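Local coordinates for protein oxidoreductase (Azotobacter vinelandii, PDB 7D5N) that binds NADH and myo-inositol and, as an inositol dehydrogenase homolog, probably catalyses the NAD-dependent oxidation of a polyol substrate, at residues B[92-97]-B[114-119]; B[200-205]-B[239-244]; B[206-211]-B[370-375]. All coordinates share one frame; numbering follows the deposited sequence.

Interaction 1. Residues B[92-97]-B[114-119]; sequences TPNGTH and EKPLCF. With NAI (1,4-dihydronicotinamide adenine dinucleotide), chain D; INS (1,2,3,4,5,6-hexahydroxy-cyclohexane), chain E.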
loop_
_atom_site.group_PDB
_atom_site.type_symbol
_atom_site.label_atom_id
_atom_site.label_comp_id
_atom_site.label_asym_id
_atom_site.label_seq_id
_atom_site.Cartn_x
_atom_site.Cartn_y
_atom_site.Cartn_z
ATOM N N THR B 92 -25.574 25.688 6.310
ATOM C CA THR B 92 -26.620 25.674 5.251
ATOM C C THR B 92 -25.975 25.513 3.881
ATOM O O THR B 92 -24.758 25.597 3.753
ATOM C CB THR B 92 -27.424 26.970 5.299
ATOM O OG1 THR B 92 -26.469 28.023 5.137
ATOM C CG2 THR B 92 -28.215 27.101 6.582
ATOM N N PRO B 93 -26.761 25.268 2.813
ATOM C CA PRO B 93 -26.228 25.316 1.453
ATOM C C PRO B 93 -25.543 26.660 1.172
ATOM O O PRO B 93 -25.867 27.667 1.816
ATOM C CB PRO B 93 -27.472 25.086 0.590
ATOM C CG PRO B 93 -28.344 24.221 1.467
ATOM C CD PRO B 93 -28.173 24.847 2.836
ATOM N N ASN B 94 -24.645 26.652 0.189
ATOM C CA ASN B 94 -23.713 27.772 -0.098
ATOM C C ASN B 94 -24.472 29.097 -0.275
ATOM O O ASN B 94 -23.966 30.112 0.212
ATOM C CB ASN B 94 -22.865 27.478 -1.336
ATOM C CG ASN B 94 -21.985 26.256 -1.185
ATOM O OD1 ASN B 94 -21.786 25.740 -0.085
ATOM N ND2 ASN B 94 -21.414 25.814 -2.294
ATOM N N GLY B 95 -25.624 29.083 -0.952
ATOM C CA GLY B 95 -26.359 30.301 -1.370
ATOM C C GLY B 95 -26.823 31.165 -0.204
ATOM O O GLY B 95 -27.110 32.360 -0.419
ATOM N N THR B 96 -26.887 30.611 1.008
ATOM C CA THR B 96 -27.375 31.353 2.194
ATOM C C THR B 96 -26.213 31.743 3.120
ATOM O O THR B 96 -26.482 32.402 4.144
ATOM C CB THR B 96 -28.442 30.546 2.939
ATOM O OG1 THR B 96 -27.921 29.248 3.250
ATOM C CG2 THR B 96 -29.725 30.433 2.142
ATOM N N HIS B 97 -24.975 31.337 2.841
ATOM C CA HIS B 97 -23.857 31.639 3.779
ATOM C C HIS B 97 -23.741 33.147 3.979
ATOM O O HIS B 97 -23.566 33.574 5.130
ATOM C CB HIS B 97 -22.508 31.110 3.300
ATOM C CG HIS B 97 -22.410 29.629 3.326
ATOM N ND1 HIS B 97 -21.272 28.974 2.888
ATOM C CD2 HIS B 97 -23.294 28.673 3.679
ATOM C CE1 HIS B 97 -21.462 27.674 2.979
ATOM N NE2 HIS B 97 -22.690 27.461 3.467
ATOM N N GLU B 114 -19.440 27.620 7.090
ATOM C CA GLU B 114 -18.994 26.523 6.209
ATOM C C GLU B 114 -18.354 27.113 4.951
ATOM O O GLU B 114 -18.740 28.230 4.518
ATOM C CB GLU B 114 -20.151 25.596 5.855
ATOM C CG GLU B 114 -20.170 24.346 6.701
ATOM C CD GLU B 114 -18.961 23.439 6.530
ATOM O OE1 GLU B 114 -18.004 23.809 5.800
ATOM O OE2 GLU B 114 -18.982 22.360 7.128
ATOM N N LYS B 115 -17.395 26.373 4.400
ATOM C CA LYS B 115 -16.796 26.648 3.075
ATOM C C LYS B 115 -17.796 26.216 2.005
ATOM O O LYS B 115 -18.586 25.303 2.230
ATOM C CB LYS B 115 -15.485 25.867 2.947
ATOM C CG LYS B 115 -15.623 24.387 3.287
ATOM C CD LYS B 115 -15.146 23.470 2.211
ATOM C CE LYS B 115 -15.831 23.649 0.876
ATOM N NZ LYS B 115 -16.915 22.656 0.701
ATOM N N PRO B 116 -17.790 26.816 0.792
ATOM C CA PRO B 116 -17.061 28.056 0.506
ATOM C C PRO B 116 -17.776 29.230 1.184
ATOM O O PRO B 116 -18.982 29.123 1.358
ATOM C CB PRO B 116 -17.133 28.156 -1.026
ATOM C CG PRO B 116 -18.416 27.426 -1.381
ATOM C CD PRO B 116 -18.477 26.279 -0.393
ATOM N N LEU B 117 -17.041 30.273 1.588
ATOM C CA LEU B 117 -17.595 31.376 2.420
ATOM C C LEU B 117 -18.835 31.943 1.720
ATOM O O LEU B 117 -19.868 32.068 2.364
ATOM C CB LEU B 117 -16.541 32.466 2.640
ATOM C CG LEU B 117 -16.960 33.600 3.577
ATOM C CD1 LEU B 117 -17.212 33.104 4.986
ATOM C CD2 LEU B 117 -15.907 34.695 3.608
ATOM N N CYS B 118 -18.722 32.281 0.440
ATOM C CA CYS B 118 -19.833 32.886 -0.339
ATOM C C CYS B 118 -19.530 32.755 -1.829
ATOM O O CYS B 118 -18.508 32.125 -2.168
ATOM C CB CYS B 118 -20.045 34.337 0.071
ATOM S SG CYS B 118 -18.492 35.256 0.198
ATOM N N PHE B 119 -20.386 33.327 -2.675
ATOM C CA PHE B 119 -20.297 33.215 -4.151
ATOM C C PHE B 119 -19.268 34.183 -4.725
ATOM O O PHE B 119 -18.518 33.790 -5.632
ATOM C CB PHE B 119 -21.638 33.535 -4.804
ATOM C CG PHE B 119 -22.701 32.494 -4.592
ATOM C CD1 PHE B 119 -22.411 31.298 -3.950
ATOM C CD2 PHE B 119 -23.981 32.691 -5.083
ATOM C CE1 PHE B 119 -23.391 30.339 -3.767
ATOM C CE2 PHE B 119 -24.958 31.725 -4.900
ATOM C CZ PHE B 119 -24.657 30.551 -4.247
HETATM P PA NAI D . -27.076 19.085 3.133
HETATM O O1A NAI D . -27.930 19.330 1.966
HETATM O O2A NAI D . -26.691 17.719 3.485
HETATM O O5B NAI D . -27.764 19.746 4.441
HETATM C C5B NAI D . -28.277 21.073 4.450
HETATM C C4B NAI D . -28.936 21.255 5.813
HETATM O O4B NAI D . -29.251 22.615 6.076
HETATM C C3B NAI D . -30.245 20.488 5.942
HETATM O O3B NAI D . -30.394 20.077 7.305
HETATM C C2B NAI D . -31.294 21.500 5.594
HETATM O O2B NAI D . -32.573 21.229 6.172
HETATM C C1B NAI D . -30.666 22.697 6.256
HETATM N N9A NAI D . -31.023 23.969 5.674
HETATM C C8A NAI D . -31.079 24.310 4.383
HETATM N N7A NAI D . -31.416 25.624 4.282
HETATM C C5A NAI D . -31.600 26.085 5.524
HETATM C C6A NAI D . -31.968 27.364 6.114
HETATM N N6A NAI D . -32.212 28.413 5.325
HETATM N N1A NAI D . -32.053 27.439 7.451
HETATM C C2A NAI D . -31.771 26.375 8.240
HETATM N N3A NAI D . -31.444 25.155 7.751
HETATM C C4A NAI D . -31.331 24.993 6.431
HETATM O O3 NAI D . -25.766 19.963 2.909
HETATM P PN NAI D . -24.333 19.545 3.500
HETATM O O1N NAI D . -23.706 18.555 2.565
HETATM O O2N NAI D . -24.406 19.241 4.927
HETATM O O5D NAI D . -23.553 20.916 3.308
HETATM C C5D NAI D . -23.821 22.067 4.093
HETATM C C4D NAI D . -22.713 23.080 3.978
HETATM O O4D NAI D . -21.517 22.483 4.510
HETATM C C3D NAI D . -22.394 23.476 2.561
HETATM O O3D NAI D . -21.907 24.796 2.559
HETATM C C2D NAI D . -21.216 22.614 2.164
HETATM O O2D NAI D . -20.302 23.258 1.277
HETATM C C1D NAI D . -20.523 22.437 3.492
HETATM N N1N NAI D . -19.757 21.210 3.633
HETATM C C2N NAI D . -18.517 21.321 4.115
HETATM C C3N NAI D . -17.709 20.222 4.302
HETATM C C7N NAI D . -16.348 20.392 4.877
HETATM O O7N NAI D . -15.570 19.457 4.804
HETATM N N7N NAI D . -16.073 21.519 5.526
HETATM C C4N NAI D . -18.200 18.830 4.016
HETATM C C5N NAI D . -19.568 18.837 3.512
HETATM C C6N NAI D . -20.282 20.013 3.360
HETATM C C1 INS E . -17.342 16.383 0.045
HETATM C C2 INS E . -16.412 16.349 1.234
HETATM C C3 INS E . -15.721 17.692 1.425
HETATM C C4 INS E . -16.743 18.823 1.495
HETATM C C5 INS E . -17.763 18.786 0.369
HETATM C C6 INS E . -18.417 17.428 0.291
HETATM O O1 INS E . -17.900 15.081 -0.150
HETATM O O2 INS E . -17.177 16.063 2.411
HETATM O O3 INS E . -14.946 17.636 2.641
HETATM O O4 INS E . -16.130 20.095 1.492
HETATM O O5 INS E . -18.773 19.769 0.590
HETATM O O6 INS E . -19.354 17.479 -0.756
#
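H97 reaches across to the backbone of 114-119, and its side chain runs past several carbonyl oxygens. H97 CB lies 3.0 Å from L117 O. With CG beside its own backbone N (chi1 -69°), the ring has N94 CA over the centre of one face. H97 ND1 donates to P116 O at 2.8 Å, nearly in the ring plane though bent (141° at the hydrogen). H97 CE1 lies 3.2 Å from E114 O, and at the tip H97 NE2 donates to T92 O at 2.8 Å. A ring with two nitrogens thus ties together two loops of the Rossmann domain, those following strands 87-91 and 110-113. The second carries the E-K-P signature of the Gfo/Idh/MocA family, with a cis peptide before P116. Near that proline, the side chain of N94 crosses that of P116 at about a right angle, N94 OD1 lying 3.4 Å from P116 CD. N94 OD1 accepts a hydrogen bond from NAI O3D, and ND2 bonds A197 O. E114 OE1 takes the nicotinamide NAI N7N in an almost straight bond (174°) and T141 OG1 too. K115 NZ reaches INS O4 at 2.8 Å. F119 CZ lies 3.4 Å from G95 CA, against the glycine backbone.

Interaction 2. Residues B[200-205]-B[239-244]; sequences SYVLGD and PLEDNA. With INS (1,2,3,4,5,6-hexahydroxy-cyclohexane), chain E.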
loop_
_atom_site.group_PDB
_atom_site.type_symbol
_atom_site.label_atom_id
_atom_site.label_comp_id
_atom_site.label_asym_id
_atom_site.label_seq_id
_atom_site.Cartn_x
_atom_site.Cartn_y
_atom_site.Cartn_z
ATOM N N SER B 200 -19.613 27.888 -9.269
ATOM C CA SER B 200 -18.906 26.611 -9.532
ATOM C C SER B 200 -19.522 25.467 -8.732
ATOM O O SER B 200 -20.265 25.721 -7.750
ATOM C CB SER B 200 -17.435 26.746 -9.235
ATOM O OG SER B 200 -17.167 26.467 -7.868
ATOM N N TYR B 201 -19.202 24.241 -9.121
ATOM C CA TYR B 201 -19.465 23.064 -8.262
ATOM C C TYR B 201 -18.128 22.608 -7.651
ATOM O O TYR B 201 -17.797 23.096 -6.562
ATOM C CB TYR B 201 -20.332 22.027 -8.981
ATOM C CG TYR B 201 -20.330 20.691 -8.288
ATOM C CD1 TYR B 201 -20.235 20.627 -6.905
ATOM C CD2 TYR B 201 -20.364 19.500 -8.994
ATOM C CE1 TYR B 201 -20.173 19.418 -6.239
ATOM C CE2 TYR B 201 -20.326 18.279 -8.339
ATOM C CZ TYR B 201 -20.207 18.242 -6.959
ATOM O OH TYR B 201 -20.143 17.082 -6.253
ATOM N N VAL B 202 -17.338 21.755 -8.308
ATOM C CA VAL B 202 -16.217 21.061 -7.597
ATOM C C VAL B 202 -15.079 22.028 -7.237
ATOM O O VAL B 202 -14.378 21.750 -6.251
ATOM C CB VAL B 202 -15.670 19.834 -8.345
ATOM C CG1 VAL B 202 -16.676 18.699 -8.327
ATOM C CG2 VAL B 202 -15.165 20.150 -9.748
ATOM N N LEU B 203 -14.867 23.107 -7.989
ATOM C CA LEU B 203 -13.773 24.051 -7.634
ATOM C C LEU B 203 -14.003 24.551 -6.210
ATOM O O LEU B 203 -13.071 24.494 -5.395
ATOM C CB LEU B 203 -13.757 25.218 -8.618
ATOM C CG LEU B 203 -13.187 24.909 -9.999
ATOM C CD1 LEU B 203 -13.569 26.004 -10.991
ATOM C CD2 LEU B 203 -11.676 24.744 -9.927
ATOM N N GLY B 204 -15.217 25.024 -5.914
ATOM C CA GLY B 204 -15.566 25.513 -4.563
ATOM C C GLY B 204 -15.803 24.371 -3.583
ATOM O O GLY B 204 -15.434 24.502 -2.395
ATOM N N ASP B 205 -16.411 23.278 -4.041
ATOM C CA ASP B 205 -16.894 22.207 -3.131
ATOM C C ASP B 205 -15.696 21.406 -2.601
ATOM O O ASP B 205 -15.695 21.090 -1.413
ATOM C CB ASP B 205 -17.886 21.295 -3.841
ATOM C CG ASP B 205 -18.621 20.367 -2.898
ATOM O OD1 ASP B 205 -19.308 20.872 -1.986
ATOM O OD2 ASP B 205 -18.459 19.137 -3.056
ATOM N N PRO B 239 -23.970 25.003 -16.554
ATOM C CA PRO B 239 -22.548 25.360 -16.625
ATOM C C PRO B 239 -21.628 25.015 -15.440
ATOM O O PRO B 239 -20.448 25.379 -15.495
ATOM C CB PRO B 239 -22.643 26.893 -16.680
ATOM C CG PRO B 239 -23.809 27.193 -15.755
ATOM C CD PRO B 239 -24.816 26.118 -16.105
ATOM N N LEU B 240 -22.151 24.397 -14.381
ATOM C CA LEU B 240 -21.306 24.041 -13.208
ATOM C C LEU B 240 -20.442 22.835 -13.567
ATOM O O LEU B 240 -20.931 21.914 -14.250
ATOM C CB LEU B 240 -22.184 23.753 -11.997
ATOM C CG LEU B 240 -23.055 24.936 -11.574
ATOM C CD1 LEU B 240 -23.741 24.638 -10.260
ATOM C CD2 LEU B 240 -22.228 26.207 -11.467
ATOM N N GLU B 241 -19.197 22.849 -13.111
ATOM C CA GLU B 241 -18.192 21.830 -13.488
ATOM C C GLU B 241 -18.196 20.701 -12.459
ATOM O O GLU B 241 -18.246 20.993 -11.235
ATOM C CB GLU B 241 -16.796 22.449 -13.636
ATOM C CG GLU B 241 -16.091 22.777 -12.332
ATOM C CD GLU B 241 -16.744 23.814 -11.442
ATOM O OE1 GLU B 241 -17.626 24.556 -11.942
ATOM O OE2 GLU B 241 -16.365 23.886 -10.251
ATOM N N ASP B 242 -18.104 19.458 -12.936
ATOM C CA ASP B 242 -17.862 18.297 -12.035
ATOM C C ASP B 242 -16.406 17.827 -12.141
ATOM O O ASP B 242 -16.044 16.796 -11.479
ATOM C CB ASP B 242 -18.851 17.167 -12.292
ATOM C CG ASP B 242 -19.004 16.742 -13.736
ATOM O OD1 ASP B 242 -18.076 16.991 -14.532
ATOM O OD2 ASP B 242 -20.071 16.169 -14.046
ATOM N N ASN B 243 -15.597 18.535 -12.925
ATOM C CA ASN B 243 -14.148 18.230 -13.096
ATOM C C ASN B 243 -13.430 19.521 -13.471
ATOM O O ASN B 243 -14.000 20.305 -14.226
ATOM C CB ASN B 243 -13.900 17.165 -14.165
ATOM C CG ASN B 243 -12.504 16.592 -14.114
ATOM O OD1 ASN B 243 -12.186 15.844 -13.186
ATOM N ND2 ASN B 243 -11.657 16.975 -15.067
ATOM N N ALA B 244 -12.215 19.740 -12.975
ATOM C CA ALA B 244 -11.464 20.955 -13.363
ATOM C C ALA B 244 -9.976 20.746 -13.129
ATOM O O ALA B 244 -9.601 20.016 -12.193
ATOM C CB ALA B 244 -11.982 22.166 -12.624
HETATM C C1 INS E . -17.342 16.383 0.045
HETATM C C2 INS E . -16.412 16.349 1.234
HETATM C C3 INS E . -15.721 17.692 1.425
HETATM C C4 INS E . -16.743 18.823 1.495
HETATM C C5 INS E . -17.763 18.786 0.369
HETATM C C6 INS E . -18.417 17.428 0.291
HETATM O O1 INS E . -17.900 15.081 -0.150
HETATM O O2 INS E . -17.177 16.063 2.411
HETATM O O3 INS E . -14.946 17.636 2.641
HETATM O O4 INS E . -16.130 20.095 1.492
HETATM O O5 INS E . -18.773 19.769 0.590
HETATM O O6 INS E . -19.354 17.479 -0.756
#
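The side chain of E241 crosses that of L203 at about a right angle and brings its carboxylate to the start of helix 202-217. CG of E241 lies between its backbone N and carbonyl carbon (chi1 76°), and a bend at chi2 brings the acid to the first turn of the helix. There E241 OE2 meets L203 N nearly along its C-O axis, at 2.8 Å and 170° at the hydrogen. The bonds from Y201 N to the two oxygens are weak. The backbone joins in as well: V202 N gives a straight bond to E241 O at 3.2 Å. Y201 holds the N-cap position, but it is a glutamate from a distant loop that takes up an amide of the first turn; a negative group is apt here, since the helix dipole would probably favour its ionised form, and R230 balances it by a salt bridge to OE1. Two apolar pairs flank this polar centre: L203 CD2 rests on A244 CB (3.7 Å), and L240 CB lies alongside Y201 CB (3.9 Å). V202 CG2 reaches the backbone of D242, while V202 CG1 lies over one face of the Y201 ring, toward its rim. D205 receives INS O5 and O6 on its two carboxylate oxygens. D242 and N243 form a classic beta bulge opposite Q231, leading into strand 243-250, while L203 also packs on W372 and C376 of helix 363-381 and on C228 of strand 223-231.

Interaction 3. Residues B[206-211]-B[370-375]; sequences VGTHPL and VRWVER. With INS (1,2,3,4,5,6-hexahydroxy-cyclohexane), chain E; NAI (1,4-dihydronicotinamide adenine dinucleotide), chain D.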
loop_
_atom_site.group_PDB
_atom_site.type_symbol
_atom_site.label_atom_id
_atom_site.label_comp_id
_atom_site.label_asym_id
_atom_site.label_seq_id
_atom_site.Cartn_x
_atom_site.Cartn_y
_atom_site.Cartn_z
ATOM N N VAL B 206 -14.736 21.046 -3.460
ATOM C CA VAL B 206 -13.608 20.164 -3.040
ATOM C C VAL B 206 -12.241 20.802 -3.364
ATOM O O VAL B 206 -11.310 20.572 -2.599
ATOM C CB VAL B 206 -13.757 18.736 -3.594
ATOM C CG1 VAL B 206 -14.958 18.024 -2.979
ATOM C CG2 VAL B 206 -13.814 18.669 -5.109
ATOM N N GLY B 207 -12.099 21.572 -4.437
ATOM C CA GLY B 207 -10.787 22.129 -4.820
ATOM C C GLY B 207 -10.216 23.037 -3.749
ATOM O O GLY B 207 -8.977 23.002 -3.508
ATOM N N THR B 208 -11.070 23.795 -3.068
ATOM C CA THR B 208 -10.620 24.772 -2.053
ATOM C C THR B 208 -10.014 24.080 -0.838
ATOM O O THR B 208 -9.277 24.775 -0.114
ATOM C CB THR B 208 -11.740 25.718 -1.621
ATOM O OG1 THR B 208 -12.829 24.909 -1.191
ATOM C CG2 THR B 208 -12.141 26.648 -2.742
ATOM N N HIS B 209 -10.295 22.795 -0.602
ATOM C CA HIS B 209 -9.741 22.079 0.579
ATOM C C HIS B 209 -8.220 21.960 0.483
ATOM O O HIS B 209 -7.503 22.454 1.368
ATOM C CB HIS B 209 -10.467 20.749 0.811
ATOM C CG HIS B 209 -11.762 20.903 1.539
ATOM N ND1 HIS B 209 -11.823 21.422 2.826
ATOM C CD2 HIS B 209 -13.025 20.554 1.205
ATOM C CE1 HIS B 209 -13.077 21.404 3.241
ATOM N NE2 HIS B 209 -13.838 20.885 2.266
ATOM N N PRO B 210 -7.655 21.271 -0.538
ATOM C CA PRO B 210 -6.207 21.110 -0.602
ATOM C C PRO B 210 -5.524 22.445 -0.939
ATOM O O PRO B 210 -4.390 22.658 -0.532
ATOM C CB PRO B 210 -5.969 20.067 -1.697
ATOM C CG PRO B 210 -7.226 20.122 -2.555
ATOM C CD PRO B 210 -8.342 20.547 -1.619
ATOM N N LEU B 211 -6.242 23.348 -1.606
ATOM C CA LEU B 211 -5.742 24.732 -1.783
ATOM C C LEU B 211 -5.454 25.339 -0.411
ATOM O O LEU B 211 -4.331 25.879 -0.227
ATOM C CB LEU B 211 -6.751 25.601 -2.523
ATOM C CG LEU B 211 -6.276 27.045 -2.691
ATOM C CD1 LEU B 211 -5.237 27.123 -3.796
ATOM C CD2 LEU B 211 -7.449 27.976 -2.962
ATOM N N VAL B 370 -12.637 32.048 -1.947
ATOM C CA VAL B 370 -13.624 32.681 -2.866
ATOM C C VAL B 370 -12.853 33.322 -4.030
ATOM O O VAL B 370 -13.290 33.176 -5.181
ATOM C CB VAL B 370 -14.482 33.704 -2.094
ATOM C CG1 VAL B 370 -15.393 34.515 -3.008
ATOM C CG2 VAL B 370 -15.285 33.012 -1.006
ATOM N N ARG B 371 -11.763 34.028 -3.732
ATOM C CA ARG B 371 -10.921 34.668 -4.774
ATOM C C ARG B 371 -10.475 33.595 -5.765
ATOM O O ARG B 371 -10.587 33.820 -6.971
ATOM C CB ARG B 371 -9.714 35.393 -4.177
ATOM C CG ARG B 371 -8.862 36.110 -5.219
ATOM C CD ARG B 371 -7.518 36.582 -4.685
ATOM N NE ARG B 371 -7.621 37.178 -3.360
ATOM C CZ ARG B 371 -8.077 38.399 -3.110
ATOM N NH1 ARG B 371 -8.456 39.177 -4.105
ATOM N NH2 ARG B 371 -8.157 38.836 -1.866
ATOM N N TRP B 372 -9.981 32.462 -5.267
ATOM C CA TRP B 372 -9.405 31.404 -6.131
ATOM C C TRP B 372 -10.495 30.850 -7.058
ATOM O O TRP B 372 -10.256 30.730 -8.263
ATOM C CB TRP B 372 -8.762 30.317 -5.270
ATOM C CG TRP B 372 -8.117 29.231 -6.066
ATOM C CD1 TRP B 372 -6.897 29.275 -6.671
ATOM C CD2 TRP B 372 -8.679 27.951 -6.380
ATOM N NE1 TRP B 372 -6.644 28.095 -7.309
ATOM C CE2 TRP B 372 -7.714 27.256 -7.136
ATOM C CE3 TRP B 372 -9.875 27.303 -6.055
ATOM C CZ2 TRP B 372 -7.915 25.955 -7.589
ATOM C CZ3 TRP B 372 -10.074 26.012 -6.494
ATOM C CH2 TRP B 372 -9.111 25.354 -7.267
ATOM N N VAL B 373 -11.683 30.578 -6.518
ATOM C CA VAL B 373 -12.799 30.034 -7.335
ATOM C C VAL B 373 -13.150 31.064 -8.419
ATOM O O VAL B 373 -13.270 30.683 -9.598
ATOM C CB VAL B 373 -14.007 29.677 -6.457
ATOM C CG1 VAL B 373 -15.253 29.414 -7.299
ATOM C CG2 VAL B 373 -13.688 28.497 -5.552
ATOM N N GLU B 374 -13.297 32.327 -8.038
ATOM C CA GLU B 374 -13.654 33.422 -8.983
ATOM C C GLU B 374 -12.634 33.503 -10.128
ATOM O O GLU B 374 -13.063 33.585 -11.281
ATOM C CB GLU B 374 -13.750 34.755 -8.245
ATOM C CG GLU B 374 -14.628 35.761 -8.969
ATOM C CD GLU B 374 -15.066 36.953 -8.134
ATOM O OE1 GLU B 374 -15.990 36.799 -7.298
ATOM O OE2 GLU B 374 -14.467 38.031 -8.314
ATOM N N ARG B 375 -11.332 33.471 -9.841
ATOM C CA ARG B 375 -10.288 33.516 -10.897
ATOM C C ARG B 375 -10.365 32.277 -11.791
ATOM O O ARG B 375 -10.238 32.432 -13.010
ATOM C CB ARG B 375 -8.884 33.634 -10.300
ATOM C CG ARG B 375 -8.679 34.863 -9.434
ATOM C CD ARG B 375 -9.255 36.121 -10.066
ATOM N NE ARG B 375 -8.537 36.550 -11.248
ATOM C CZ ARG B 375 -9.090 37.147 -12.306
ATOM N NH1 ARG B 375 -10.399 37.348 -12.363
ATOM N NH2 ARG B 375 -8.332 37.525 -13.321
HETATM C C1 INS E . -17.342 16.383 0.045
HETATM C C2 INS E . -16.412 16.349 1.234
HETATM C C3 INS E . -15.721 17.692 1.425
HETATM C C4 INS E . -16.743 18.823 1.495
HETATM C C5 INS E . -17.763 18.786 0.369
HETATM C C6 INS E . -18.417 17.428 0.291
HETATM O O1 INS E . -17.900 15.081 -0.150
HETATM O O2 INS E . -17.177 16.063 2.411
HETATM O O3 INS E . -14.946 17.636 2.641
HETATM O O4 INS E . -16.130 20.095 1.492
HETATM O O5 INS E . -18.773 19.769 0.590
HETATM O O6 INS E . -19.354 17.479 -0.756
HETATM P PA NAI D . -27.076 19.085 3.133
HETATM O O1A NAI D . -27.930 19.330 1.966
HETATM O O2A NAI D . -26.691 17.719 3.485
HETATM O O5B NAI D . -27.764 19.746 4.441
HETATM C C5B NAI D . -28.277 21.073 4.450
HETATM C C4B NAI D . -28.936 21.255 5.813
HETATM O O4B NAI D . -29.251 22.615 6.076
HETATM C C3B NAI D . -30.245 20.488 5.942
HETATM O O3B NAI D . -30.394 20.077 7.305
HETATM C C2B NAI D . -31.294 21.500 5.594
HETATM O O2B NAI D . -32.573 21.229 6.172
HETATM C C1B NAI D . -30.666 22.697 6.256
HETATM N N9A NAI D . -31.023 23.969 5.674
HETATM C C8A NAI D . -31.079 24.310 4.383
HETATM N N7A NAI D . -31.416 25.624 4.282
HETATM C C5A NAI D . -31.600 26.085 5.524
HETATM C C6A NAI D . -31.968 27.364 6.114
HETATM N N6A NAI D . -32.212 28.413 5.325
HETATM N N1A NAI D . -32.053 27.439 7.451
HETATM C C2A NAI D . -31.771 26.375 8.240
HETATM N N3A NAI D . -31.444 25.155 7.751
HETATM C C4A NAI D . -31.331 24.993 6.431
HETATM O O3 NAI D . -25.766 19.963 2.909
HETATM P PN NAI D . -24.333 19.545 3.500
HETATM O O1N NAI D . -23.706 18.555 2.565
HETATM O O2N NAI D . -24.406 19.241 4.927
HETATM O O5D NAI D . -23.553 20.916 3.308
HETATM C C5D NAI D . -23.821 22.067 4.093
HETATM C C4D NAI D . -22.713 23.080 3.978
HETATM O O4D NAI D . -21.517 22.483 4.510
HETATM C C3D NAI D . -22.394 23.476 2.561
HETATM O O3D NAI D . -21.907 24.796 2.559
HETATM C C2D NAI D . -21.216 22.614 2.164
HETATM O O2D NAI D . -20.302 23.258 1.277
HETATM C C1D NAI D . -20.523 22.437 3.492
HETATM N N1N NAI D . -19.757 21.210 3.633
HETATM C C2N NAI D . -18.517 21.321 4.115
HETATM C C3N NAI D . -17.709 20.222 4.302
HETATM C C7N NAI D . -16.348 20.392 4.877
HETATM O O7N NAI D . -15.570 19.457 4.804
HETATM N N7N NAI D . -16.073 21.519 5.526
HETATM C C4N NAI D . -18.200 18.830 4.016
HETATM C C5N NAI D . -19.568 18.837 3.512
HETATM C C6N NAI D . -20.282 20.013 3.360
#
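T208 OG1, the hydroxyl of a residue that packs against V373, is bonded to G204 O one turn earlier in its own helix. The torsion that allows this (chi1 55°) leaves CG2 beside the backbone N, and from there T208 CG2 meets V373 CG2 at 3.7 Å and W372 CE3 at 4.1 Å. Threonine suits the place because its polar branch is satisfied within helix 202-217 while its apolar branch serves the neighbouring helix.

The main partners are L211 and W372. Both side chains leave their backbones with CG opposite the N, which extends each toward the other helix. L211 CD2 lies over one face of the indole, 3.4 Å from W372 CG and offset toward the rim of the ring system. Measured to the centroid of the five-membered ring of W372, L211 CD2 is 3.8 Å away, 28° off the normal, a CH-pi contact. L211 CD1 comes to 3.9 Å from W372 NE1. At the other end of the indole, W372 CZ3 comes to 4.1 Å from G207 C, and a glycine there allows the six-membered ring to approach the helix backbone.

Helices 202-217 and 363-381 pack together here in the C-terminal alpha/beta domain. The axes of the two helical segments are 10.3 Å apart at their closest, with N-to-C directions 125° from each other. The indole reaches strand 243-250 of the domain's mixed sheet, where it touches T246 and M248. H209 lines the inositol and NADH pocket and stands edge-to-face with Y144.

No hydrogen bond joins the two segments, and W372 NE1 has its polar partner elsewhere. Their cohesion therefore rests on dispersion, methyl-to-ring contact and the fit of buried apolar surfaces, chemistry that constrains shape more than exact bond direction.

Interaction 1 comes first along the chain and belongs to the Rossmann domain, at the ends of two neighbouring strands of its parallel sheet. Interactions 2 and 3 lie in the C-terminal alpha/beta domain, share helix 202-217 and interleave in sequence, with 200-205 and 206-211 preceding 239-244 and 370-375. Their centres are about 10 Å apart, whereas interaction 1 lies about 14 Å from interaction 2 and 13 Å from interaction 3. One point where the domains meet is K115 NZ, which probably bonds D205 O 2.9 Å away, beside the inositol that all three contacts touch. One helix, fixed at its start by a strand-entry loop and along its side by helix 363-381, thus faces the nucleotide-binding domain across the ligand pocket.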